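Probable glucarate dehydratase (PDB 3VDG) probably dehydrates glucarate or a related acid sugar, as a metal-dependent member of the enolase superfamily. Local coordinates at residues D78-E83 against D118-A123. Sequence-based numbering, arbitrary orientation.
Sequences DTVHLE and DGSGLA
The carboxylate of D78 presents one face to the backbone of G121: the amide N sits above OD2, 72° out of the carboxylate plane, and donates a hydrogen bond that is unusually short as modelled (2.5 Å from G121 N to D78 OD2). At the edge of the group, water 1 also donates to OD2 and in turn accepts from A123 N, although A123 is poorly ordered. OD1 takes the backbone N of R425, so both oxygens of this buried acid have partners, which should help to fix its rotation. The imidazole of H81 is held at its two nitrogens, NE2 by T75 OG1 and ND1 by water 2 (2.7 Å from H81 ND1), which passes the link on to S120 OG.

Beside this polar grip, V80 CG1 rests against S120 CB at 3.8 Å. CG1 of V80 lies between the backbone N and the carbonyl carbon (chi1 57°), which turns this methyl to the loop. G121 occupies the third position of a type II turn from G119 to L122, closed by a 3.1 Å bond from L122 N to G119 O; its positive phi suits glycine. Overlapping the first half of this turn, D118 OD2 accepts from S120 N at 3.3 Å, forming an Asx turn.

Residues 118-123 thus join the start of helix 79-92, which follows strand 70-75 of the three-stranded antiparallel sheet, in what is probably the capping domain. Helix 131-151 flanks both segments, R134 touching H81 and L122, and the chain near D424 and R425 covers the helix start.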
loop_
_atom_site.group_PDB
_atom_site.type_symbol
_atom_site.label_atom_id
_atom_site.label_comp_id
_atom_site.label_asym_id
_atom_site.label_seq_id
_atom_site.Cartn_x
_atom_site.Cartn_y
_atom_site.Cartn_z
ATOM N N ASP A 78 -27.241 0.181 9.112
ATOM C CA ASP A 78 -27.690 0.360 10.500
ATOM C C ASP A 78 -27.925 1.840 10.815
ATOM O O ASP A 78 -27.269 2.707 10.259
ATOM C CB ASP A 78 -26.684 -0.230 11.493
ATOM C CG ASP A 78 -26.674 -1.766 11.493
ATOM O OD1 ASP A 78 -27.274 -2.405 10.591
ATOM O OD2 ASP A 78 -26.048 -2.341 12.413
ATOM N N THR A 79 -28.853 2.121 11.729
ATOM C CA THR A 79 -29.181 3.493 12.144
ATOM C C THR A 79 -27.980 4.408 12.415
ATOM O O THR A 79 -27.859 5.498 11.847
ATOM C CB THR A 79 -30.067 3.462 13.409
ATOM O OG1 THR A 79 -31.269 2.743 13.106
ATOM C CG2 THR A 79 -30.414 4.871 13.869
ATOM N N VAL A 80 -27.103 3.977 13.305
ATOM C CA VAL A 80 -25.972 4.818 13.704
ATOM C C VAL A 80 -25.003 5.025 12.520
ATOM O O VAL A 80 -24.404 6.085 12.375
ATOM C CB VAL A 80 -25.254 4.214 14.926
ATOM C CG1 VAL A 80 -24.802 2.790 14.626
ATOM C CG2 VAL A 80 -24.065 5.069 15.335
ATOM N N HIS A 81 -24.863 4.015 11.663
ATOM C CA HIS A 81 -24.016 4.147 10.471
ATOM C C HIS A 81 -24.575 5.174 9.509
ATOM O O HIS A 81 -23.834 5.966 8.948
ATOM C CB HIS A 81 -23.854 2.782 9.777
ATOM C CG HIS A 81 -22.727 2.732 8.754
ATOM N ND1 HIS A 81 -21.448 3.005 9.067
ATOM C CD2 HIS A 81 -22.732 2.367 7.399
ATOM C CE1 HIS A 81 -20.665 2.850 7.965
ATOM N NE2 HIS A 81 -21.458 2.466 6.946
ATOM N N LEU A 82 -25.888 5.175 9.293
ATOM C CA LEU A 82 -26.514 6.195 8.433
ATOM C C LEU A 82 -26.249 7.626 8.911
ATOM O O LEU A 82 -26.013 8.542 8.099
ATOM C CB LEU A 82 -28.026 5.969 8.321
ATOM C CG LEU A 82 -28.471 4.704 7.593
ATOM C CD1 LEU A 82 -29.991 4.660 7.551
ATOM C CD2 LEU A 82 -27.899 4.661 6.180
ATOM N N GLU A 83 -26.313 7.827 10.218
ATOM C CA GLU A 83 -25.981 9.123 10.822
ATOM C C GLU A 83 -24.524 9.477 10.582
ATOM O O GLU A 83 -24.197 10.630 10.292
ATOM C CB GLU A 83 -26.214 9.097 12.336
ATOM C CG GLU A 83 -27.663 8.863 12.731
ATOM C CD GLU A 83 -27.845 8.681 14.229
ATOM O OE1 GLU A 83 -26.839 8.698 14.973
ATOM O OE2 GLU A 83 -29.005 8.518 14.666
ATOM N N ASP A 118 -17.177 -1.566 18.446
ATOM C CA ASP A 118 -18.367 -1.151 17.694
ATOM C C ASP A 118 -18.695 -2.174 16.588
ATOM O O ASP A 118 -17.901 -2.392 15.660
ATOM C CB ASP A 118 -18.135 0.258 17.109
ATOM C CG ASP A 118 -19.395 0.877 16.515
ATOM O OD1 ASP A 118 -19.826 1.936 17.020
ATOM O OD2 ASP A 118 -19.949 0.315 15.544
ATOM N N GLY A 119 -19.866 -2.802 16.690
ATOM C CA GLY A 119 -20.229 -3.888 15.782
ATOM C C GLY A 119 -21.319 -3.595 14.760
ATOM O O GLY A 119 -21.852 -4.526 14.148
ATOM N N SER A 120 -21.638 -2.313 14.558
ATOM C CA SER A 120 -22.746 -1.910 13.669
ATOM C C SER A 120 -22.571 -2.374 12.214
ATOM O O SER A 120 -21.459 -2.370 11.671
ATOM C CB SER A 120 -23.024 -0.394 13.744
ATOM O OG SER A 120 -22.008 0.376 13.118
ATOM N N GLY A 121 -23.683 -2.788 11.605
ATOM C CA GLY A 121 -23.699 -3.319 10.238
ATOM C C GLY A 121 -23.306 -4.788 10.158
ATOM O O GLY A 121 -23.578 -5.462 9.154
ATOM N N LEU A 122 -22.683 -5.288 11.228
ATOM C CA LEU A 122 -22.049 -6.620 11.221
ATOM C C LEU A 122 -22.671 -7.627 12.212
ATOM O O LEU A 122 -22.118 -8.718 12.434
ATOM C CB LEU A 122 -20.531 -6.468 11.448
ATOM C CG LEU A 122 -19.828 -5.677 10.327
ATOM C CD1 LEU A 122 -18.509 -5.027 10.745
ATOM C CD2 LEU A 122 -19.649 -6.574 9.105
ATOM N N ALA A 123 -23.824 -7.254 12.777
ATOM C CA ALA A 123 -24.585 -8.077 13.738
ATOM C C ALA A 123 -23.824 -8.490 15.013
ATOM O O ALA A 123 -24.050 -9.580 15.550
ATOM C CB ALA A 123 -25.188 -9.301 13.048
HETATM O O HOH W 1 -25.813 -4.763 13.060
HETATM O O HOH W 2 -20.722 2.904 11.691
#